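PDB 4H6W: N-terminal cyanobactin protease from Planktothrix agardhii NIES-596, which is thought to act through its subtilisin-like domain as a serine endopeptidase that takes part in maturing prenylagaramide cyanobactins. Local coordinates for residues Ala135-Trp138 / Leu139-Ala142; Ser239-Lys243 / Arg244-Pro248. One frame throughout, in Å; residues are numbered along the deposited sequence.

Contact 1. Residues Ala135-Trp138 / Leu139-Ala142; sequences ADTW and LEKA
Asp136 O, Thr137 O and Trp138 O take the amides of Glu140, Lys141 and Ala142 in the first turn of helix 137-148. Glu140 N reaches Asp136 O at 3.2 Å, and Leu139 N adds a weak, bent bond to the same oxygen. Lys141 N meets Thr137 O at 3.0 Å, and Ala142 N meets Trp138 O at the same length.

Within residues 135-142 the side-chain hydrogen bond is a cap. Asp136 is the N-cap residue; its CG stands anti to the backbone N (chi1 -172°), which swings the carboxylate over the start of the helix, where OD1 takes the N-H of Trp138 at 2.9 Å through its anti lone pair. One of the amides that has no carbonyl a turn earlier is thereby satisfied, and a negative charge at this end probably suits the helix dipole.

The other side chains meet by packing. Glu140, extended beyond CG, reaches back toward the residues that precede the helix: its CG lies 4.0 Å from Ala135 CB, OE1 comes to 3.9 Å from Thr137 CB, and the carboxylate lies alongside Ala135 O. Further round, the aliphatic stem of Lys141 passes the six-membered part of the Trp138 indole, CD approaching CZ3 obliquely at 3.8 Å and CE riding above the ring plane near its rim; the chain then bends at chi4 and carries NZ away. On the inner side, Ala135 CB faces Leu139 CD2 at 4.3 Å, a loose apolar pair.

That inner side is the one turned to the protein. Ala135 and Leu139 both pack on Val167 of strand 165-167 and on Leu171, and also touch Gln104 at the start of helix 104-116, whose Ser108 is met by Trp138.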
ATOM      1  N   ALA A 135      -5.359 -17.174  10.308  1.00 51.11           N
ATOM      2  CA  ALA A 135      -5.814 -15.917  10.877  1.00 48.03           C
ATOM      3  C   ALA A 135      -7.017 -16.070  11.797  1.00 47.63           C
ATOM      4  O   ALA A 135      -7.926 -16.866  11.531  1.00 50.34           O
ATOM      5  CB  ALA A 135      -6.122 -14.918   9.770  1.00 47.20           C
ATOM      6  N   ASP A 136      -6.983 -15.306  12.886  1.00 47.03           N
ATOM      7  CA  ASP A 136      -8.138 -14.965  13.713  1.00 48.58           C
ATOM      8  C   ASP A 136      -9.390 -14.782  12.855  1.00 46.31           C
ATOM      9  O   ASP A 136      -9.357 -14.069  11.852  1.00 47.86           O
ATOM     10  CB  ASP A 136      -7.809 -13.660  14.438  1.00 54.62           C
ATOM     11  CG  ASP A 136      -8.836 -13.276  15.489  1.00 63.49           C
ATOM     12  OD1 ASP A 136     -10.057 -13.251  15.191  1.00 67.86           O
ATOM     13  OD2 ASP A 136      -8.405 -12.953  16.618  1.00 67.34           O
ATOM     14  N   THR A 137     -10.499 -15.406  13.239  1.00 44.48           N
ATOM     15  CA  THR A 137     -11.677 -15.376  12.374  1.00 42.90           C
ATOM     16  C   THR A 137     -12.280 -13.978  12.183  1.00 43.01           C
ATOM     17  O   THR A 137     -12.920 -13.720  11.157  1.00 44.40           O
ATOM     18  CB  THR A 137     -12.765 -16.431  12.747  1.00 45.26           C
ATOM     19  OG1 THR A 137     -13.761 -15.857  13.606  1.00 47.54           O
ATOM     20  CG2 THR A 137     -12.157 -17.649  13.395  1.00 41.94           C
ATOM     21  N   TRP A 138     -12.073 -13.079  13.151  1.00 41.06           N
ATOM     22  CA  TRP A 138     -12.555 -11.702  13.012  1.00 42.54           C
ATOM     23  C   TRP A 138     -11.779 -10.941  11.938  1.00 42.39           C
ATOM     24  O   TRP A 138     -12.339 -10.104  11.223  1.00 41.28           O
ATOM     25  CB  TRP A 138     -12.572 -10.942  14.346  1.00 47.10           C
ATOM     26  CG  TRP A 138     -13.760 -11.308  15.197  1.00 54.86           C
ATOM     27  CD1 TRP A 138     -13.742 -11.940  16.417  1.00 55.03           C
ATOM     28  CD2 TRP A 138     -15.146 -11.102  14.876  1.00 57.63           C
ATOM     29  NE1 TRP A 138     -15.028 -12.124  16.873  1.00 56.57           N
ATOM     30  CE2 TRP A 138     -15.908 -11.621  15.951  1.00 58.71           C
ATOM     31  CE3 TRP A 138     -15.818 -10.524  13.787  1.00 57.60           C
ATOM     32  CZ2 TRP A 138     -17.305 -11.579  15.969  1.00 61.47           C
ATOM     33  CZ3 TRP A 138     -17.207 -10.482  13.806  1.00 61.49           C
ATOM     34  CH2 TRP A 138     -17.936 -11.008  14.891  1.00 63.57           C
ATOM     35  N   LEU A 139     -10.498 -11.259  11.804  1.00 41.75           N
ATOM     36  CA  LEU A 139      -9.709 -10.722  10.710  1.00 38.91           C
ATOM     37  C   LEU A 139     -10.231 -11.244   9.378  1.00 38.46           C
ATOM     38  O   LEU A 139     -10.422 -10.460   8.446  1.00 38.90           O
ATOM     39  CB  LEU A 139      -8.224 -11.043  10.882  1.00 35.81           C
ATOM     40  CG  LEU A 139      -7.281 -10.347   9.889  1.00 36.18           C
ATOM     41  CD1 LEU A 139      -7.490  -8.832   9.880  1.00 33.20           C
ATOM     42  CD2 LEU A 139      -5.824 -10.699  10.192  1.00 34.99           C
ATOM     43  N   GLU A 140     -10.471 -12.554   9.298  1.00 37.61           N
ATOM     44  CA  GLU A 140     -11.006 -13.173   8.078  1.00 39.46           C
ATOM     45  C   GLU A 140     -12.317 -12.521   7.621  1.00 38.71           C
ATOM     46  O   GLU A 140     -12.498 -12.280   6.433  1.00 36.32           O
ATOM     47  CB  GLU A 140     -11.204 -14.672   8.265  1.00 41.78           C
ATOM     48  CG  GLU A 140      -9.923 -15.448   8.526  1.00 46.94           C
ATOM     49  CD  GLU A 140     -10.178 -16.942   8.684  1.00 54.04           C
ATOM     50  OE1 GLU A 140     -11.179 -17.324   9.341  1.00 55.60           O
ATOM     51  OE2 GLU A 140      -9.378 -17.741   8.152  1.00 54.43           O
ATOM     52  N   LYS A 141     -13.200 -12.237   8.585  1.00 38.62           N
ATOM     53  CA  LYS A 141     -14.462 -11.530   8.371  1.00 37.91           C
ATOM     54  C   LYS A 141     -14.284 -10.084   7.916  1.00 35.57           C
ATOM     55  O   LYS A 141     -15.090  -9.571   7.142  1.00 34.81           O
ATOM     56  CB  LYS A 141     -15.312 -11.545   9.651  1.00 43.67           C
ATOM     57  CG  LYS A 141     -15.823 -12.919  10.063  1.00 47.89           C
ATOM     58  CD  LYS A 141     -17.123 -12.814  10.839  1.00 53.37           C
ATOM     59  CE  LYS A 141     -17.445 -14.112  11.567  1.00 58.57           C
ATOM     60  NZ  LYS A 141     -18.116 -15.127  10.706  1.00 61.94           N
ATOM     61  N   ALA A 142     -13.252  -9.419   8.423  1.00 33.15           N
ATOM     62  CA  ALA A 142     -12.913  -8.059   7.983  1.00 32.16           C
ATOM     63  C   ALA A 142     -12.564  -8.036   6.485  1.00 30.97           C
ATOM     64  O   ALA A 142     -13.027  -7.168   5.745  1.00 29.62           O
ATOM     65  CB  ALA A 142     -11.765  -7.496   8.817  1.00 30.93           C
TER

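Contact 2. Residues Ser239-Lys243 / Arg244-Pro248; sequences SLQIK and RGEKP
Gly245, with its positive phi of 72°, turns the chain back over the last carbonyls of helix 223-243 and is the C' residue of a Schellman motif joining Gln241 and Ile242 to the loop beyond. Its two defining bonds run from Glu246 N to Gln241 O, at 2.8 Å, and from Gly245 N to Ile242 O, also 2.8 Å, the second donor sitting well above the carbonyl plane. Arg244 N still bonds to Leu240 O in the helical manner and adds a weak bond to Gln241 O.

Across the turn Arg244 grips Glu246 side-on. A bend at chi3 (41°) brings the guanidinium round so that NE points to OE1 at 3.2 Å and NH2 to OE2 at 2.8 Å; both oxygens lie near the guanidinium plane, yet each is approached from above the carboxylate plane. NH1 has a second acid, Glu292, beyond helix 282-289. Putting an alanine at Arg244 would probably leave Glu246 and Glu292 without their shared positive partner and set the Glu246 carboxylate free to turn.

The Gln241 side chain, extended beyond CG, lays its amide against Lys247 O and Pro248 CA, with OE1 3.2 Å from that CA; OE1 also accepts from Asp249 N, tying the helix end to the entry of helix 250-259. Leu240 packs on Leu13 of helix 10-16 and on Ile286. Where the loop comes back alongside the helix, Ile242 crosses the proline ring, its CD1 pressed to 3.5 Å from Pro248 CG.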
ATOM      1  N   SER A 239      -8.855   6.944  -9.714  1.00 34.43           N
ATOM      2  CA  SER A 239      -9.151   8.332 -10.113  1.00 35.97           C
ATOM      3  C   SER A 239      -9.224   8.433 -11.633  1.00 36.42           C
ATOM      4  O   SER A 239     -10.059   9.172 -12.174  1.00 34.95           O
ATOM      5  CB  SER A 239      -8.080   9.292  -9.597  1.00 36.76           C
ATOM      6  OG  SER A 239      -7.912   9.162  -8.191  1.00 42.16           O
ATOM      7  N   LEU A 240      -8.353   7.666 -12.300  1.00 34.50           N
ATOM      8  CA  LEU A 240      -8.278   7.616 -13.752  1.00 35.07           C
ATOM      9  C   LEU A 240      -9.561   7.024 -14.371  1.00 37.52           C
ATOM     10  O   LEU A 240     -10.040   7.496 -15.414  1.00 40.90           O
ATOM     11  CB  LEU A 240      -7.036   6.836 -14.170  1.00 33.09           C
ATOM     12  CG  LEU A 240      -6.787   6.651 -15.666  1.00 34.16           C
ATOM     13  CD1 LEU A 240      -6.498   7.990 -16.332  1.00 33.01           C
ATOM     14  CD2 LEU A 240      -5.639   5.676 -15.901  1.00 31.75           C
ATOM     15  N   GLN A 241     -10.129   6.018 -13.712  1.00 37.14           N
ATOM     16  CA  GLN A 241     -11.428   5.471 -14.114  1.00 38.90           C
ATOM     17  C   GLN A 241     -12.537   6.524 -14.035  1.00 40.05           C
ATOM     18  O   GLN A 241     -13.376   6.612 -14.945  1.00 39.96           O
ATOM     19  CB  GLN A 241     -11.806   4.251 -13.268  1.00 37.70           C
ATOM     20  CG  GLN A 241     -10.873   3.056 -13.412  1.00 39.98           C
ATOM     21  CD  GLN A 241     -11.399   1.823 -12.682  1.00 42.55           C
ATOM     22  OE1 GLN A 241     -11.572   1.839 -11.464  1.00 44.50           O
ATOM     23  NE2 GLN A 241     -11.668   0.755 -13.428  1.00 41.19           N
ATOM     24  N   ILE A 242     -12.555   7.308 -12.951  1.00 40.08           N
ATOM     25  CA  ILE A 242     -13.533   8.398 -12.815  1.00 41.98           C
ATOM     26  C   ILE A 242     -13.337   9.380 -13.971  1.00 42.23           C
ATOM     27  O   ILE A 242     -14.288   9.732 -14.667  1.00 41.83           O
ATOM     28  CB  ILE A 242     -13.411   9.192 -11.492  1.00 41.72           C
ATOM     29  CG1 ILE A 242     -13.205   8.272 -10.275  1.00 42.24           C
ATOM     30  CG2 ILE A 242     -14.600  10.130 -11.331  1.00 40.24           C
ATOM     31  CD1 ILE A 242     -14.398   8.060  -9.371  1.00 41.62           C
ATOM     32  N   LYS A 243     -12.090   9.791 -14.187  1.00 43.15           N
ATOM     33  CA  LYS A 243     -11.753  10.721 -15.265  1.00 45.77           C
ATOM     34  C   LYS A 243     -12.326  10.262 -16.611  1.00 47.55           C
ATOM     35  O   LYS A 243     -12.753  11.084 -17.435  1.00 45.88           O
ATOM     36  CB  LYS A 243     -10.241  10.891 -15.365  1.00 45.08           C
ATOM     37  CG  LYS A 243      -9.785  12.049 -16.230  1.00 46.07           C
ATOM     38  CD  LYS A 243      -8.287  11.935 -16.477  1.00 50.15           C
ATOM     39  CE  LYS A 243      -7.753  13.099 -17.293  1.00 49.46           C
ATOM     40  NZ  LYS A 243      -7.832  14.342 -16.494  1.00 53.18           N
ATOM     41  N   ARG A 244     -12.342   8.950 -16.822  1.00 47.59           N
ATOM     42  CA  ARG A 244     -12.808   8.401 -18.085  1.00 48.04           C
ATOM     43  C   ARG A 244     -14.287   8.034 -18.097  1.00 46.62           C
ATOM     44  O   ARG A 244     -14.759   7.426 -19.052  1.00 48.18           O
ATOM     45  CB  ARG A 244     -11.960   7.204 -18.479  1.00 48.74           C
ATOM     46  CG  ARG A 244     -10.582   7.582 -18.978  1.00 52.66           C
ATOM     47  CD  ARG A 244      -9.690   6.361 -18.920  1.00 61.49           C
ATOM     48  NE  ARG A 244     -10.390   5.152 -19.364  1.00 62.06           N
ATOM     49  CZ  ARG A 244     -10.382   4.691 -20.616  1.00 63.35           C
ATOM     50  NH1 ARG A 244      -9.707   5.339 -21.561  1.00 59.64           N
ATOM     51  NH2 ARG A 244     -11.053   3.580 -20.921  1.00 62.26           N
ATOM     52  N   GLY A 245     -15.017   8.408 -17.049  1.00 45.25           N
ATOM     53  CA  GLY A 245     -16.439   8.110 -16.960  1.00 43.74           C
ATOM     54  C   GLY A 245     -16.725   6.642 -16.695  1.00 46.97           C
ATOM     55  O   GLY A 245     -17.838   6.169 -16.921  1.00 48.12           O
ATOM     56  N   GLU A 246     -15.717   5.915 -16.219  1.00 48.32           N
ATOM     57  CA  GLU A 246     -15.884   4.520 -15.806  1.00 48.80           C
ATOM     58  C   GLU A 246     -16.126   4.474 -14.291  1.00 47.68           C
ATOM     59  O   GLU A 246     -15.715   5.381 -13.573  1.00 46.53           O
ATOM     60  CB  GLU A 246     -14.655   3.696 -16.223  1.00 50.10           C
ATOM     61  CG  GLU A 246     -14.491   3.574 -17.738  1.00 56.43           C
ATOM     62  CD  GLU A 246     -13.114   3.089 -18.190  1.00 67.97           C
ATOM     63  OE1 GLU A 246     -12.116   3.298 -17.461  1.00 76.89           O
ATOM     64  OE2 GLU A 246     -13.011   2.505 -19.297  1.00 69.28           O
ATOM     65  N   LYS A 247     -16.829   3.454 -13.803  1.00 50.70           N
ATOM     66  CA  LYS A 247     -16.990   3.296 -12.343  1.00 50.90           C
ATOM     67  C   LYS A 247     -15.664   2.871 -11.680  1.00 46.14           C
ATOM     68  O   LYS A 247     -14.994   1.953 -12.153  1.00 46.98           O
ATOM     69  CB  LYS A 247     -18.127   2.331 -11.989  1.00 55.01           C
ATOM     70  CG  LYS A 247     -18.539   1.401 -13.122  1.00 68.58           C
ATOM     71  CD  LYS A 247     -19.500   0.302 -12.669  1.00 76.37           C
ATOM     72  CE  LYS A 247     -19.831  -0.646 -13.820  1.00 84.48           C
ATOM     73  NZ  LYS A 247     -19.827  -2.088 -13.415  1.00 58.13           N
ATOM     74  N   PRO A 248     -15.263   3.562 -10.603  1.00 41.17           N
ATOM     75  CA  PRO A 248     -14.054   3.126  -9.914  1.00 39.14           C
ATOM     76  C   PRO A 248     -14.267   1.712  -9.370  1.00 38.44           C
ATOM     77  O   PRO A 248     -15.232   1.477  -8.651  1.00 40.02           O
ATOM     78  CB  PRO A 248     -13.904   4.152  -8.775  1.00 38.34           C
ATOM     79  CG  PRO A 248     -15.274   4.715  -8.568  1.00 39.55           C
ATOM     80  CD  PRO A 248     -15.924   4.695  -9.922  1.00 40.76           C
TER

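How the contacts relate
From the N terminus, the chain has already laid down strand 121-124 of the parallel sheet when it reaches contact 1, the opening turn of helix 137-148, which leads into strand 152-156. After strands 175-180 and 200-204 complete that sheet, helix 223-243 runs out to contact 2 and turns toward helix 250-259. Each contact closes only its own short turn; they follow in series, neither nesting nor crossing. One starts a helix and the other ends one, with centres 31 Å apart and nearest atoms about 17 Å apart. Contact 1 joins helices 104-116 and 137-148 near strand 165-167; contact 2 gathers helices 10-16, 223-243 and 282-289.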